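Local coordinates for flavocytochrome C3 fumarate reductase (Shewanella frigidimarina, PDB 1QO8), which catalyses in vitro the essentially one-way reduction of fumarate to succinate, using one FAD and four covalently bound hemes c per subunit, at residues Gln111-Ala116 and Gly286-Gly291; Thr205-Gln210 and Ala544-Val549; Thr374-Gly379 and Ala412-Asp417. One frame throughout, in Å; residues are numbered along the deposited sequence.

Contact 1: residues Gln111-Ala116 and Gly286-Gly291; sequences QKAIAA and GAVVHG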
loop_
_atom_site.group_PDB
_atom_site.type_symbol
_atom_site.label_atom_id
_atom_site.label_comp_id
_atom_site.label_asym_id
_atom_site.label_seq_id
_atom_site.Cartn_x
_atom_site.Cartn_y
_atom_site.Cartn_z
ATOM N N GLN A 111 21.707 7.031 -14.107
ATOM C CA GLN A 111 21.551 8.150 -15.041
ATOM C C GLN A 111 22.559 8.103 -16.200
ATOM O O GLN A 111 22.142 8.061 -17.370
ATOM C CB GLN A 111 21.836 9.459 -14.288
ATOM C CG GLN A 111 20.634 10.107 -13.647
ATOM C CD GLN A 111 20.902 11.541 -13.182
ATOM O OE1 GLN A 111 21.801 11.856 -12.383
ATOM N NE2 GLN A 111 20.056 12.466 -13.676
ATOM N N LYS A 112 23.829 7.958 -15.829
ATOM C CA LYS A 112 24.864 7.783 -16.853
ATOM C C LYS A 112 24.574 6.632 -17.789
ATOM O O LYS A 112 24.663 6.831 -19.012
ATOM C CB LYS A 112 26.236 7.537 -16.198
ATOM C CG LYS A 112 27.079 8.766 -16.215
ATOM C CD LYS A 112 27.829 9.092 -14.942
ATOM C CE LYS A 112 28.418 10.515 -15.027
ATOM N NZ LYS A 112 29.020 10.886 -13.709
ATOM N N ALA A 113 24.148 5.464 -17.255
ATOM C CA ALA A 113 23.932 4.333 -18.170
ATOM C C ALA A 113 22.717 4.562 -19.058
ATOM O O ALA A 113 22.735 4.055 -20.173
ATOM C CB ALA A 113 23.738 2.996 -17.417
ATOM N N ILE A 114 21.676 5.241 -18.579
ATOM C CA ILE A 114 20.574 5.547 -19.495
ATOM C C ILE A 114 20.965 6.632 -20.513
ATOM O O ILE A 114 20.711 6.510 -21.711
ATOM C CB ILE A 114 19.360 5.994 -18.657
ATOM C CG1 ILE A 114 18.804 4.833 -17.794
ATOM C CG2 ILE A 114 18.270 6.570 -19.558
ATOM C CD1 ILE A 114 17.716 5.285 -16.816
ATOM N N ALA A 115 21.616 7.703 -20.057
ATOM C CA ALA A 115 22.056 8.787 -20.970
ATOM C C ALA A 115 22.819 8.189 -22.150
ATOM O O ALA A 115 22.406 8.260 -23.308
ATOM C CB ALA A 115 22.963 9.754 -20.236
ATOM N N ALA A 116 23.844 7.399 -21.847
ATOM C CA ALA A 116 24.552 6.554 -22.773
ATOM C C ALA A 116 23.752 5.573 -23.613
ATOM O O ALA A 116 24.446 5.081 -24.509
ATOM C CB ALA A 116 25.673 5.788 -22.053
ATOM N N GLY A 286 13.833 -1.151 -21.698
ATOM C CA GLY A 286 15.054 -1.940 -21.312
ATOM C C GLY A 286 15.234 -1.584 -19.822
ATOM O O GLY A 286 14.225 -1.217 -19.218
ATOM N N ALA A 287 16.443 -1.691 -19.276
ATOM C CA ALA A 287 16.509 -1.645 -17.811
ATOM C C ALA A 287 17.969 -1.459 -17.496
ATOM O O ALA A 287 18.761 -1.920 -18.323
ATOM C CB ALA A 287 16.057 -3.057 -17.326
ATOM N N VAL A 288 18.302 -0.775 -16.433
ATOM C CA VAL A 288 19.660 -0.666 -15.976
ATOM C C VAL A 288 19.942 -1.792 -14.990
ATOM O O VAL A 288 19.196 -2.041 -14.002
ATOM C CB VAL A 288 19.869 0.674 -15.261
ATOM C CG1 VAL A 288 21.339 0.846 -14.881
ATOM C CG2 VAL A 288 19.423 1.862 -16.162
ATOM N N VAL A 289 21.020 -2.480 -15.311
ATOM C CA VAL A 289 21.641 -3.556 -14.602
ATOM C C VAL A 289 22.901 -3.058 -13.871
ATOM O O VAL A 289 23.759 -2.352 -14.398
ATOM C CB VAL A 289 22.125 -4.668 -15.552
ATOM C CG1 VAL A 289 22.724 -5.833 -14.744
ATOM C CG2 VAL A 289 21.007 -5.162 -16.415
ATOM N N HIS A 290 22.961 -3.349 -12.572
ATOM C CA HIS A 290 24.194 -3.297 -11.827
ATOM C C HIS A 290 24.805 -4.686 -11.708
ATOM O O HIS A 290 24.282 -5.527 -10.978
ATOM C CB HIS A 290 23.937 -2.649 -10.474
ATOM C CG HIS A 290 25.197 -2.586 -9.679
ATOM N ND1 HIS A 290 25.143 -2.394 -8.350
ATOM C CD2 HIS A 290 26.510 -2.685 -9.991
ATOM C CE1 HIS A 290 26.369 -2.383 -7.832
ATOM N NE2 HIS A 290 27.207 -2.529 -8.819
ATOM N N GLY A 291 25.867 -4.894 -12.499
ATOM C CA GLY A 291 26.597 -6.141 -12.534
ATOM C C GLY A 291 27.713 -5.977 -11.534
ATOM O O GLY A 291 28.310 -4.872 -11.458
#
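Val288 meets helix 107-115 with both of its methyls. The tight part lies at Ile114, where CG1 comes to 3.4 Å from Val288 CG2. That is closer than usual van der Waals contact. The two side chains cross at about a right angle, and the next carbon out, Ile114 CD1, is also near, at 3.9 Å from Val288 CG2. Ile114 reaches this spot because CG1 turns to the side of the backbone N (chi1 -67°) and the chain then runs on extended. The other half is slacker. Val288 CG1 stands opposite to the backbone N (chi1 -175°) and lies 4.1 Å from Ala113 CB. The backbones stay 6.9 Å apart between the CA atoms of Ala113 and Val288. Beyond this point the helix turns to solvent, with Gln111, Lys112 and Ala115 exposed. Strand 284-291 is an inner strand of a mixed sheet, bonded on one side to strand 271-278 and on the other to strand 295-301. Ile114 also leans on Lys275 and Val277 of the former. Only carbon atoms meet across this interface. Between these segments the helix and strand are joined by apolar packing alone.

Contact 2: residues Thr205-Gln210 and Ala544-Val549; sequences TILAEQ and AIADTV. With FAD (flavin-adenine dinucleotide), chain G.
Leu207 lays its CD1 methyl over one face of the flat peptide joining Ala546 to Asp547. Leu207 CD1 is 3.5 Å from Asp547 N and 3.7 Å from Ala546 O. Leu207 CD1 also touches Ala546 CB at 3.9 Å. Leu207 CG lies opposite the backbone N (chi1 -176°), which carries the branched end across to the second helix. The other flat group is the flavin of FAD. Ile545 CG1 sits over one face of its pyrimidine ring, 3.5 Å from C2. Ala544 CB lies at the ring edge, beside N1. From the Ile545 side of the ring plane, Ile545 N donates a nearly straight bond to FAD O2 (2.9 Å, 176°). The start of helix 543-563 thus faces the C2 carbonyl, where it may favour negative charge on the reduced flavin. One turn on, Thr548 CG2 packs closely on the ribityl-phosphate part of FAD, 3.2 Å from O5'. Thr548 OG1 donates to Ile545 O at 2.7 Å and also bonds Ser131. One side of helix 543-563 thus serves the cofactor, while Leu207 packs on another. Helix 201-220 also touches it through Ile206, on Val550 and Ile554. Ala208 meets Phe187 and Ile188 of helix 184-194, and Met167 of strand 167-168 packs on Ala546 and Val549.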
loop_
_atom_site.group_PDB
_atom_site.type_symbol
_atom_site.label_atom_id
_atom_site.label_comp_id
_atom_site.label_asym_id
_atom_site.label_seq_id
_atom_site.Cartn_x
_atom_site.Cartn_y
_atom_site.Cartn_z
ATOM N N THR A 205 -9.130 -18.636 -12.710
ATOM C CA THR A 205 -9.610 -19.526 -13.757
ATOM C C THR A 205 -8.525 -20.017 -14.694
ATOM O O THR A 205 -8.423 -21.219 -14.954
ATOM C CB THR A 205 -10.757 -18.789 -14.550
ATOM O OG1 THR A 205 -11.788 -18.531 -13.572
ATOM C CG2 THR A 205 -11.315 -19.634 -15.668
ATOM N N ILE A 206 -7.679 -19.160 -15.214
ATOM C CA ILE A 206 -6.489 -19.534 -15.975
ATOM C C ILE A 206 -5.517 -20.410 -15.195
ATOM O O ILE A 206 -4.993 -21.403 -15.747
ATOM C CB ILE A 206 -5.749 -18.275 -16.443
ATOM C CG1 ILE A 206 -6.694 -17.631 -17.501
ATOM C CG2 ILE A 206 -4.368 -18.537 -16.996
ATOM C CD1 ILE A 206 -6.154 -16.406 -18.170
ATOM N N LEU A 207 -5.297 -20.028 -13.937
ATOM C CA LEU A 207 -4.496 -20.859 -13.053
ATOM C C LEU A 207 -5.052 -22.295 -13.057
ATOM O O LEU A 207 -4.302 -23.200 -13.408
ATOM C CB LEU A 207 -4.420 -20.344 -11.605
ATOM C CG LEU A 207 -3.487 -21.177 -10.732
ATOM C CD1 LEU A 207 -2.082 -21.078 -11.295
ATOM C CD2 LEU A 207 -3.507 -20.723 -9.255
ATOM N N ALA A 208 -6.332 -22.464 -12.748
ATOM C CA ALA A 208 -6.961 -23.769 -12.711
ATOM C C ALA A 208 -6.875 -24.459 -14.073
ATOM O O ALA A 208 -6.452 -25.602 -14.168
ATOM C CB ALA A 208 -8.444 -23.720 -12.308
ATOM N N GLU A 209 -7.229 -23.739 -15.130
ATOM C CA GLU A 209 -7.374 -24.343 -16.434
ATOM C C GLU A 209 -6.080 -24.870 -17.007
ATOM O O GLU A 209 -6.124 -25.814 -17.785
ATOM C CB GLU A 209 -7.965 -23.322 -17.414
ATOM C CG GLU A 209 -9.485 -23.248 -17.184
ATOM C CD GLU A 209 -10.109 -22.153 -18.040
ATOM O OE1 GLU A 209 -9.401 -21.327 -18.632
ATOM O OE2 GLU A 209 -11.364 -22.157 -18.100
ATOM N N GLN A 210 -4.942 -24.270 -16.691
ATOM C CA GLN A 210 -3.676 -24.539 -17.331
ATOM C C GLN A 210 -2.668 -25.238 -16.433
ATOM O O GLN A 210 -1.500 -25.403 -16.758
ATOM C CB GLN A 210 -3.122 -23.176 -17.814
ATOM C CG GLN A 210 -3.787 -22.829 -19.146
ATOM C CD GLN A 210 -3.541 -21.418 -19.613
ATOM O OE1 GLN A 210 -4.479 -20.756 -20.063
ATOM N NE2 GLN A 210 -2.302 -20.910 -19.584
ATOM N N ALA A 544 1.040 -21.129 -5.350
ATOM C CA ALA A 544 2.075 -20.159 -5.816
ATOM C C ALA A 544 3.107 -20.787 -6.738
ATOM O O ALA A 544 3.545 -20.163 -7.717
ATOM C CB ALA A 544 2.831 -19.616 -4.621
ATOM N N ILE A 545 3.512 -22.043 -6.445
ATOM C CA ILE A 545 4.370 -22.773 -7.395
ATOM C C ILE A 545 3.581 -22.897 -8.693
ATOM O O ILE A 545 4.147 -22.645 -9.760
ATOM C CB ILE A 545 4.878 -24.170 -6.942
ATOM C CG1 ILE A 545 5.919 -23.906 -5.887
ATOM C CG2 ILE A 545 5.479 -25.002 -8.088
ATOM C CD1 ILE A 545 7.201 -23.299 -6.515
ATOM N N ALA A 546 2.281 -23.212 -8.639
ATOM C CA ALA A 546 1.550 -23.365 -9.880
ATOM C C ALA A 546 1.431 -22.080 -10.679
ATOM O O ALA A 546 1.429 -22.042 -11.911
ATOM C CB ALA A 546 0.123 -23.867 -9.607
ATOM N N ASP A 547 1.203 -20.988 -9.976
ATOM C CA ASP A 547 1.243 -19.615 -10.497
ATOM C C ASP A 547 2.571 -19.354 -11.200
ATOM O O ASP A 547 2.545 -18.893 -12.324
ATOM C CB ASP A 547 1.061 -18.694 -9.286
ATOM C CG ASP A 547 1.162 -17.210 -9.556
ATOM O OD1 ASP A 547 0.957 -16.723 -10.687
ATOM O OD2 ASP A 547 1.454 -16.494 -8.557
ATOM N N THR A 548 3.735 -19.650 -10.683
ATOM C CA THR A 548 5.007 -19.351 -11.374
ATOM C C THR A 548 5.092 -20.129 -12.679
ATOM O O THR A 548 5.567 -19.567 -13.682
ATOM C CB THR A 548 6.252 -19.639 -10.511
ATOM O OG1 THR A 548 6.302 -21.075 -10.301
ATOM C CG2 THR A 548 6.173 -18.954 -9.157
ATOM N N VAL A 549 4.497 -21.341 -12.741
ATOM C CA VAL A 549 4.569 -22.070 -13.993
ATOM C C VAL A 549 3.557 -21.506 -14.995
ATOM O O VAL A 549 3.849 -21.179 -16.149
ATOM C CB VAL A 549 4.337 -23.590 -13.837
ATOM C CG1 VAL A 549 4.362 -24.264 -15.188
ATOM C CG2 VAL A 549 5.439 -24.155 -12.927
HETATM P PA FAD G . 11.480 -16.509 -6.675
HETATM O O1A FAD G . 11.613 -17.996 -6.781
HETATM O O2A FAD G . 11.775 -15.863 -5.520
HETATM O O5B FAD G . 12.704 -16.030 -7.537
HETATM C C5B FAD G . 12.922 -14.608 -7.915
HETATM C C4B FAD G . 14.384 -14.496 -8.581
HETATM O O4B FAD G . 14.491 -13.029 -8.923
HETATM C C3B FAD G . 15.510 -14.692 -7.513
HETATM O O3B FAD G . 16.413 -15.691 -7.674
HETATM C C2B FAD G . 15.978 -13.237 -7.144
HETATM O O2B FAD G . 17.371 -13.119 -6.765
HETATM C C1B FAD G . 15.839 -12.601 -8.477
HETATM N N9A FAD G . 15.693 -11.141 -8.408
HETATM C C8A FAD G . 15.026 -10.389 -7.474
HETATM N N7A FAD G . 15.201 -9.109 -7.652
HETATM C C5A FAD G . 16.026 -8.990 -8.766
HETATM C C6A FAD G . 16.657 -7.848 -9.422
HETATM N N6A FAD G . 16.485 -6.608 -9.056
HETATM N N1A FAD G . 17.393 -8.168 -10.516
HETATM C C2A FAD G . 17.674 -9.461 -10.893
HETATM N N3A FAD G . 17.148 -10.572 -10.330
HETATM C C4A FAD G . 16.364 -10.254 -9.265
HETATM N N1 FAD G . 4.365 -22.288 -2.671
HETATM C C2 FAD G . 3.725 -23.305 -3.180
HETATM O O2 FAD G . 2.814 -23.288 -3.941
HETATM N N3 FAD G . 4.065 -24.657 -2.867
HETATM C C4 FAD G . 5.135 -24.815 -1.993
HETATM O O4 FAD G . 5.447 -25.919 -1.647
HETATM C C4X FAD G . 5.790 -23.656 -1.391
HETATM N N5 FAD G . 6.777 -23.827 -0.498
HETATM C C5X FAD G . 7.448 -22.766 0.008
HETATM C C6 FAD G . 8.480 -23.017 0.923
HETATM C C7 FAD G . 9.186 -21.962 1.449
HETATM C C7M FAD G . 10.302 -22.145 2.427
HETATM C C8 FAD G . 8.863 -20.629 1.004
HETATM C C8M FAD G . 9.673 -19.477 1.515
HETATM C C9 FAD G . 7.875 -20.384 0.085
HETATM C C9A FAD G . 7.144 -21.423 -0.440
HETATM N N10 FAD G . 6.085 -21.293 -1.362
HETATM C C10 FAD G . 5.409 -22.350 -1.839
HETATM C "C1'" FAD G . 5.941 -20.028 -2.148
HETATM C "C2'" FAD G . 6.535 -20.227 -3.583
HETATM O "O2'" FAD G . 7.739 -21.012 -3.285
HETATM C "C3'" FAD G . 7.082 -18.837 -3.996
HETATM O "O3'" FAD G . 6.028 -17.865 -4.020
HETATM C "C4'" FAD G . 7.354 -18.908 -5.536
HETATM O "O4'" FAD G . 8.463 -19.852 -5.644
HETATM C "C5'" FAD G . 7.902 -17.492 -5.938
HETATM O "O5'" FAD G . 8.531 -17.752 -7.345
HETATM P P FAD G . 9.079 -16.608 -8.221
HETATM O O1P FAD G . 9.536 -17.294 -9.488
HETATM O O2P FAD G . 8.042 -15.676 -8.236
HETATM O O3P FAD G . 10.114 -16.021 -7.394
#

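Contact 3: residues Thr374-Gly379 and Ala412-Asp417; sequences TVRGVG and AWIIFD
The short helix 374-377 lies over strand 412-417, with the CA atoms of Arg376 and Ile414 nearest at 7.8 Å. Val375 is the central side chain. Its CG1 stands opposite to the backbone N (chi1 -173°) and points to the strand. There Val375 CG1 meets Ile414 CG2 at 3.8 Å and Phe416 CE2 at 4.2 Å. One methyl thus touches two strand residues that are two positions apart, both on the strand face turned to the helix. Val375 meets each of these side chains at a slant. The Phe416 ring also meets Tyr490 of strand 489-505. The second half of the contact is made by Arg376. Its aliphatic part crosses Ile414 at about a right angle, with Arg376 CG and CD each 4.2 Å from Ile414 CD1. The chain then bends about the CG-CD bond (chi3 -84°), and NH1 bonds to Glu393 O. The helix ends at once: Gly379 has positive phi and closes a Schellman motif, with Gly379 N on Arg376 O at 2.9 Å. Asp417 is the N-cap of the helix that follows. Asp417 OD2 also binds Thr485 N and Gln486 N. Val427 and Tyr430 of helix 425-432 cover Val375 from outside the pair. Just before the helix come Ser372 and Glu373, which probably bind succinate, as inferred from relatives. On the strand side the contact is made by carbon atoms; Arg376 brings CG, CD and the start of its guanidinium to Ile414 CD1. The charged end of Arg376 is directed to a backbone carbonyl, which satisfies NH1 without a partner from the strand.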
loop_
_atom_site.group_PDB
_atom_site.type_symbol
_atom_site.label_atom_id
_atom_site.label_comp_id
_atom_site.label_asym_id
_atom_site.label_seq_id
_atom_site.Cartn_x
_atom_site.Cartn_y
_atom_site.Cartn_z
ATOM N N THR A 374 2.435 -29.653 13.364
ATOM C CA THR A 374 2.314 -31.020 13.828
ATOM C C THR A 374 3.314 -31.335 14.934
ATOM O O THR A 374 3.055 -32.336 15.670
ATOM C CB THR A 374 2.403 -32.064 12.716
ATOM O OG1 THR A 374 3.744 -32.253 12.274
ATOM C CG2 THR A 374 1.554 -31.720 11.502
ATOM N N VAL A 375 4.363 -30.535 15.163
ATOM C CA VAL A 375 5.203 -30.702 16.328
ATOM C C VAL A 375 4.381 -30.495 17.621
ATOM O O VAL A 375 4.519 -31.341 18.526
ATOM C CB VAL A 375 6.510 -29.923 16.398
ATOM C CG1 VAL A 375 7.384 -30.300 17.590
ATOM C CG2 VAL A 375 7.347 -30.206 15.111
ATOM N N ARG A 376 3.597 -29.437 17.715
ATOM C CA ARG A 376 2.640 -29.201 18.775
ATOM C C ARG A 376 1.484 -30.225 18.689
ATOM O O ARG A 376 1.190 -30.862 19.702
ATOM C CB ARG A 376 2.153 -27.747 18.754
ATOM C CG ARG A 376 3.287 -26.737 18.969
ATOM C CD ARG A 376 2.747 -25.311 18.754
ATOM N NE ARG A 376 2.749 -24.955 17.316
ATOM C CZ ARG A 376 1.768 -24.410 16.656
ATOM N NH1 ARG A 376 0.627 -24.232 17.338
ATOM N NH2 ARG A 376 1.683 -23.948 15.443
ATOM N N GLY A 377 0.978 -30.591 17.537
ATOM C CA GLY A 377 -0.141 -31.538 17.368
ATOM C C GLY A 377 0.154 -32.879 18.033
ATOM O O GLY A 377 -0.646 -33.508 18.751
ATOM N N VAL A 378 1.428 -33.299 18.015
ATOM C CA VAL A 378 1.804 -34.628 18.433
ATOM C C VAL A 378 2.362 -34.545 19.819
ATOM O O VAL A 378 2.803 -35.549 20.420
ATOM C CB VAL A 378 2.680 -35.382 17.381
ATOM C CG1 VAL A 378 3.031 -36.800 17.850
ATOM C CG2 VAL A 378 2.106 -35.525 15.985
ATOM N N GLY A 379 2.353 -33.359 20.501
ATOM C CA GLY A 379 2.656 -33.328 21.902
ATOM C C GLY A 379 3.461 -32.211 22.507
ATOM O O GLY A 379 3.621 -32.132 23.715
ATOM N N ALA A 412 9.528 -17.877 20.819
ATOM C CA ALA A 412 9.149 -18.866 21.885
ATOM C C ALA A 412 10.063 -20.046 21.677
ATOM O O ALA A 412 10.877 -20.104 20.706
ATOM C CB ALA A 412 7.653 -19.171 21.718
ATOM N N TRP A 413 9.986 -21.000 22.562
ATOM C CA TRP A 413 10.647 -22.296 22.414
ATOM C C TRP A 413 9.647 -23.433 22.236
ATOM O O TRP A 413 8.684 -23.589 23.018
ATOM C CB TRP A 413 11.422 -22.495 23.714
ATOM C CG TRP A 413 12.611 -21.623 23.944
ATOM C CD1 TRP A 413 12.735 -20.623 24.847
ATOM C CD2 TRP A 413 13.909 -21.764 23.321
ATOM N NE1 TRP A 413 13.996 -20.095 24.767
ATOM C CE2 TRP A 413 14.739 -20.791 23.873
ATOM C CE3 TRP A 413 14.437 -22.649 22.411
ATOM C CZ2 TRP A 413 16.089 -20.620 23.498
ATOM C CZ3 TRP A 413 15.765 -22.523 22.011
ATOM C CH2 TRP A 413 16.571 -21.483 22.558
ATOM N N ILE A 414 9.868 -24.347 21.296
ATOM C CA ILE A 414 9.016 -25.534 21.293
ATOM C C ILE A 414 9.792 -26.713 21.902
ATOM O O ILE A 414 10.940 -26.879 21.464
ATOM C CB ILE A 414 8.440 -25.824 19.922
ATOM C CG1 ILE A 414 7.368 -24.748 19.645
ATOM C CG2 ILE A 414 7.884 -27.230 19.824
ATOM C CD1 ILE A 414 6.858 -24.724 18.233
ATOM N N ILE A 415 9.173 -27.358 22.886
ATOM C CA ILE A 415 9.869 -28.209 23.893
ATOM C C ILE A 415 9.258 -29.595 23.994
ATOM O O ILE A 415 8.085 -29.630 23.647
ATOM C CB ILE A 415 9.741 -27.426 25.182
ATOM C CG1 ILE A 415 11.139 -26.805 25.168
ATOM C CG2 ILE A 415 9.255 -27.643 26.611
ATOM C CD1 ILE A 415 10.953 -25.341 25.228
ATOM N N PHE A 416 10.084 -30.633 24.152
ATOM C CA PHE A 416 9.517 -31.980 24.129
ATOM C C PHE A 416 10.563 -32.918 24.727
ATOM O O PHE A 416 11.693 -32.450 24.949
ATOM C CB PHE A 416 8.967 -32.473 22.799
ATOM C CG PHE A 416 9.988 -32.265 21.700
ATOM C CD1 PHE A 416 11.012 -33.182 21.497
ATOM C CD2 PHE A 416 9.938 -31.069 20.946
ATOM C CE1 PHE A 416 11.924 -32.912 20.448
ATOM C CE2 PHE A 416 10.847 -30.832 19.904
ATOM C CZ PHE A 416 11.852 -31.747 19.674
ATOM N N ASP A 417 10.185 -34.191 25.009
ATOM C CA ASP A 417 11.246 -35.035 25.633
ATOM C C ASP A 417 11.510 -36.140 24.658
ATOM O O ASP A 417 10.952 -36.075 23.536
ATOM C CB ASP A 417 10.719 -35.506 27.005
ATOM C CG ASP A 417 9.664 -36.599 26.901
ATOM O OD1 ASP A 417 9.018 -36.865 25.845
ATOM O OD2 ASP A 417 9.440 -37.259 27.963
#

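From the N terminus, helix 107-115 opens contact 1 and helix 201-220 then opens contact 2. Strand 284-291 closes contact 1, so these two loops cross. Contact 3 follows as a short loop of its own, from 374-379 to 412-417. It opens and closes before helix 543-563 returns to close contact 2, and so lies within that larger loop. Contact 1 ties helix 107-115 to a mixed sheet. Contact 2 joins two helices beside the flavin. Contact 3 belongs to a separate sheet. Contacts 1 and 3 lie on opposite sides of the chain's centre, their own centres about 52 Å apart.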